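PDB 6FSF: GTPase-activating protein BEM3 from Saccharomyces cerevisiae S288C, which acts as a GTPase-activating protein for CDC42 and, less efficiently, RHO1, and binds phosphatidylinositol 3-phosphate, this chain being its tandem PX-PH portion. Local coordinates for residues E112-K115 against N116-L119; S69-D73 against L74-T78. All blocks are in the same frame, centred on the assembly; numbering follows the deposited sequence.

Contact 1: E112-K115 against N116-L119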
loop_
_atom_site.group_PDB
_atom_site.type_symbol
_atom_site.label_atom_id
_atom_site.label_comp_id
_atom_site.label_asym_id
_atom_site.label_seq_id
_atom_site.Cartn_x
_atom_site.Cartn_y
_atom_site.Cartn_z
ATOM N N GLU A 112 17.748 -20.963 -0.233
ATOM C CA GLU A 112 19.105 -20.449 -0.102
ATOM C C GLU A 112 19.418 -19.475 -1.229
ATOM O O GLU A 112 19.125 -19.752 -2.397
ATOM C CB GLU A 112 20.122 -21.598 -0.095
ATOM C CG GLU A 112 21.428 -21.262 0.612
ATOM C CD GLU A 112 22.400 -22.427 0.633
ATOM O OE1 GLU A 112 22.224 -23.359 -0.179
ATOM O OE2 GLU A 112 23.337 -22.415 1.462
ATOM N N PHE A 113 20.004 -18.335 -0.863
ATOM C CA PHE A 113 20.606 -17.365 -1.761
ATOM C C PHE A 113 22.123 -17.409 -1.624
ATOM O O PHE A 113 22.640 -17.782 -0.567
ATOM C CB PHE A 113 20.133 -15.935 -1.467
ATOM C CG PHE A 113 18.752 -15.629 -1.965
ATOM C CD1 PHE A 113 18.504 -15.494 -3.321
ATOM C CD2 PHE A 113 17.708 -15.447 -1.076
ATOM C CE1 PHE A 113 17.234 -15.203 -3.782
ATOM C CE2 PHE A 113 16.436 -15.155 -1.529
ATOM C CZ PHE A 113 16.199 -15.032 -2.883
ATOM N N PRO A 114 22.865 -17.048 -2.668
ATOM C CA PRO A 114 24.302 -16.822 -2.498
ATOM C C PRO A 114 24.561 -15.758 -1.445
ATOM O O PRO A 114 23.723 -14.900 -1.173
ATOM C CB PRO A 114 24.757 -16.362 -3.886
ATOM C CG PRO A 114 23.785 -16.994 -4.811
ATOM C CD PRO A 114 22.464 -16.989 -4.084
ATOM N N LYS A 115 25.753 -15.830 -0.850
ATOM C CA LYS A 115 26.071 -14.982 0.297
ATOM C C LYS A 115 25.956 -13.499 -0.044
ATOM O O LYS A 115 25.477 -12.703 0.774
ATOM C CB LYS A 115 27.470 -15.308 0.813
ATOM C CG LYS A 115 27.624 -16.744 1.303
ATOM C CD LYS A 115 29.025 -16.979 1.844
ATOM C CE LYS A 115 29.236 -18.423 2.277
ATOM N NZ LYS A 115 28.295 -18.822 3.355
ATOM N N ASN A 116 26.385 -13.108 -1.246
ATOM C CA ASN A 116 26.303 -11.701 -1.634
ATOM C C ASN A 116 24.855 -11.260 -1.835
ATOM O O ASN A 116 24.469 -10.160 -1.419
ATOM C CB ASN A 116 27.123 -11.460 -2.901
ATOM C CG ASN A 116 26.780 -12.437 -4.011
ATOM O OD1 ASN A 116 26.530 -13.618 -3.761
ATOM N ND2 ASN A 116 26.762 -11.947 -5.242
ATOM N N VAL A 117 24.034 -12.108 -2.459
ATOM C CA VAL A 117 22.652 -11.732 -2.740
ATOM C C VAL A 117 21.834 -11.686 -1.455
ATOM O O VAL A 117 21.011 -10.784 -1.258
ATOM C CB VAL A 117 22.032 -12.698 -3.765
ATOM C CG1 VAL A 117 20.630 -12.242 -4.142
ATOM C CG2 VAL A 117 22.918 -12.812 -4.997
ATOM N N GLY A 118 22.040 -12.660 -0.567
ATOM C CA GLY A 118 21.307 -12.667 0.688
ATOM C C GLY A 118 21.588 -11.441 1.533
ATOM O O GLY A 118 20.689 -10.907 2.187
ATOM N N LEU A 119 22.837 -10.974 1.525
ATOM C CA LEU A 119 23.172 -9.762 2.262
ATOM C C LEU A 119 22.473 -8.546 1.669
ATOM O O LEU A 119 21.964 -7.693 2.406
ATOM C CB LEU A 119 24.688 -9.559 2.276
ATOM C CG LEU A 119 25.187 -8.215 2.810
ATOM C CD1 LEU A 119 24.962 -8.097 4.312
ATOM C CD2 LEU A 119 26.652 -8.015 2.461
#
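The ring of Phe-113 meets Val-117 obliquely: its CD1 lies 4.0 Å from CG1 of Val-117, and the two side chains cross at about a right angle. This is the start of helix 115-125 in the PX domain, with Pro-114 at the N-cap. The other flat group, the carboxamide of Asn-116, reaches back to the Pro-114 ring. Its torsion (chi1 51°) sets CG between the backbone N and the carbonyl carbon and brings OD1 back to 3.3 Å from CB of Pro-114. Proline is tolerated there: the helix takes no bond from an N-H at this position, and the ring holds phi near -57°. Val-117 sets one branch against each neighbour, CG1 on Phe-113 and CG2 on Pro-114, and the same side chain also touches Tyr-66 and His-70 of helix 57-70. Phe-113 CB lies 3.9 Å from Gly-118 N, and the buried glycine brings no side chain into the space facing Phe-113 CB and Pro-114 O. Two backbone bonds begin the helix. Leu-119 N reaches Lys-115 O at 3.2 Å; Gly-118 N gives the straighter bond, 2.9 Å to Pro-114 O with an N-H...O angle of 172°.

Contact 2: S69-D73 against L74-T78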
loop_
_atom_site.group_PDB
_atom_site.type_symbol
_atom_site.label_atom_id
_atom_site.label_comp_id
_atom_site.label_asym_id
_atom_site.label_seq_id
_atom_site.Cartn_x
_atom_site.Cartn_y
_atom_site.Cartn_z
ATOM N N SER A 69 20.404 -10.732 -12.129
ATOM C CA SER A 69 21.753 -10.788 -12.680
ATOM C C SER A 69 22.704 -11.649 -11.867
ATOM O O SER A 69 23.677 -12.167 -12.425
ATOM C CB SER A 69 22.325 -9.372 -12.801
ATOM O OG SER A 69 22.011 -8.603 -11.652
ATOM N N HIS A 70 22.464 -11.808 -10.569
ATOM C CA HIS A 70 23.364 -12.577 -9.724
ATOM C C HIS A 70 22.841 -13.970 -9.397
ATOM O O HIS A 70 23.612 -14.798 -8.900
ATOM C CB HIS A 70 23.654 -11.814 -8.425
ATOM C CG HIS A 70 24.446 -10.563 -8.627
ATOM N ND1 HIS A 70 23.936 -9.457 -9.270
ATOM C CD2 HIS A 70 25.714 -10.242 -8.275
ATOM C CE1 HIS A 70 24.853 -8.507 -9.303
ATOM N NE2 HIS A 70 25.941 -8.957 -8.704
ATOM N N VAL A 71 21.569 -14.255 -9.660
ATOM C CA VAL A 71 21.076 -15.628 -9.605
ATOM C C VAL A 71 20.251 -15.884 -10.860
ATOM O O VAL A 71 19.020 -15.914 -10.785
ATOM C CB VAL A 71 20.278 -15.894 -8.315
ATOM C CG1 VAL A 71 21.148 -16.572 -7.288
ATOM C CG2 VAL A 71 19.726 -14.606 -7.742
ATOM N N PRO A 72 20.873 -16.063 -12.031
ATOM C CA PRO A 72 20.070 -16.284 -13.244
ATOM C C PRO A 72 19.396 -17.644 -13.277
ATOM O O PRO A 72 18.324 -17.773 -13.880
ATOM C CB PRO A 72 21.095 -16.140 -14.385
ATOM C CG PRO A 72 22.311 -15.513 -13.768
ATOM C CD PRO A 72 22.309 -15.967 -12.342
ATOM N N ASP A 73 19.981 -18.662 -12.644
ATOM C CA ASP A 73 19.480 -20.025 -12.776
ATOM C C ASP A 73 18.320 -20.349 -11.846
ATOM O O ASP A 73 17.721 -21.420 -11.991
ATOM C CB ASP A 73 20.606 -21.027 -12.528
ATOM C CG ASP A 73 21.583 -21.098 -13.677
ATOM O OD1 ASP A 73 21.212 -20.707 -14.801
ATOM O OD2 ASP A 73 22.721 -21.558 -13.454
ATOM N N LEU A 74 17.996 -19.485 -10.899
ATOM C CA LEU A 74 16.903 -19.881 -10.026
ATOM C C LEU A 74 15.650 -19.069 -10.348
ATOM O O LEU A 74 15.745 -17.868 -10.631
ATOM C CB LEU A 74 17.287 -19.714 -8.546
ATOM C CG LEU A 74 16.714 -18.692 -7.563
ATOM C CD1 LEU A 74 17.212 -19.045 -6.170
ATOM C CD2 LEU A 74 17.110 -17.268 -7.911
ATOM N N PRO A 75 14.481 -19.707 -10.376
ATOM C CA PRO A 75 13.254 -18.985 -10.740
ATOM C C PRO A 75 12.894 -17.927 -9.709
ATOM O O PRO A 75 12.993 -18.150 -8.500
ATOM C CB PRO A 75 12.194 -20.091 -10.805
ATOM C CG PRO A 75 12.763 -21.218 -9.985
ATOM C CD PRO A 75 14.245 -21.146 -10.172
ATOM N N LEU A 76 12.470 -16.768 -10.201
ATOM C CA LEU A 76 12.127 -15.618 -9.380
ATOM C C LEU A 76 10.791 -15.037 -9.820
ATOM O O LEU A 76 10.456 -15.075 -11.008
ATOM C CB LEU A 76 13.214 -14.535 -9.472
ATOM C CG LEU A 76 14.556 -14.875 -8.813
ATOM C CD1 LEU A 76 15.673 -14.007 -9.364
ATOM C CD2 LEU A 76 14.463 -14.725 -7.302
ATOM N N PRO A 77 10.013 -14.483 -8.892
ATOM C CA PRO A 77 8.696 -13.944 -9.256
ATOM C C PRO A 77 8.823 -12.671 -10.080
ATOM O O PRO A 77 9.900 -12.103 -10.258
ATOM C CB PRO A 77 8.035 -13.672 -7.903
ATOM C CG PRO A 77 9.178 -13.461 -6.965
ATOM C CD PRO A 77 10.275 -14.372 -7.446
ATOM N N THR A 78 7.681 -12.214 -10.581
ATOM C CA THR A 78 7.616 -11.103 -11.523
ATOM C C THR A 78 6.984 -9.885 -10.862
ATOM O O THR A 78 5.941 -9.996 -10.207
ATOM C CB THR A 78 6.826 -11.501 -12.770
ATOM O OG1 THR A 78 7.439 -12.649 -13.369
ATOM C CG2 THR A 78 6.803 -10.361 -13.776
#
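Val-71 and Leu-74 touch through apolar carbons, and this packing is the main interaction where the chain turns away from the end of helix 57-70 in the PX domain. One methyl of Leu-74, CD2, does the work: it sits 3.5 Å from CB of Val-71, tighter than usual van der Waals contact, and 3.7 Å from Val-71 CG2, so that it rests against the branch point of the valine. Both side chains lie off the staggered positions where CD2 is pressed to that CB (chi1 111° for Leu-74, -98° for Val-71), consistent with some strain. A second, looser apolar pair joins Val-71 CG2 to Leu-76 CD1 at 4.4 Å. Around this cluster, Leu-74 touches Val-110 and Leu-76 touches Ile-107 of helix 90-107, while Val-71 also meets Pro-114.

Polar interaction takes little part. No hydrogen bond joins 69-73 to 74-78; the hydroxyl of Ser-69 and ND1 of His-70 are instead bonded to carbonyls of the preceding turn of helix 57-70. Prolines suit this loop, since Pro-72 and Pro-75 restrict the backbone without adding N-H groups that need partners. Asp-73, with its CB pointing away from 74-78, suits an exposed bend.

With no hydrogen bond across it, and side-chain packing mainly between apolar carbons, the turn probably owes much of its shape to that packing and to the stiffness of its prolines.

Both contacts lie in the PX domain, at the same end of it, with centres about 12 Å apart, and contact 2 closes along the chain before contact 1 opens. Contact 1 is partly buried and starts a helix, and its chemistry combines backbone hydrogen bonds with apolar side-chain packing. Contact 2 is a surface turn after a helix, held by apolar packing without hydrogen bonds across it. They touch directly: Pro-114 CD lies 3.5 Å from Val-71 CG1, and Val-117 CG2 lies 3.6 Å from His-70 CB. The end of helix 57-70 is thus packed against the beginning of helix 115-125, while 74-78 leans toward helix 90-107.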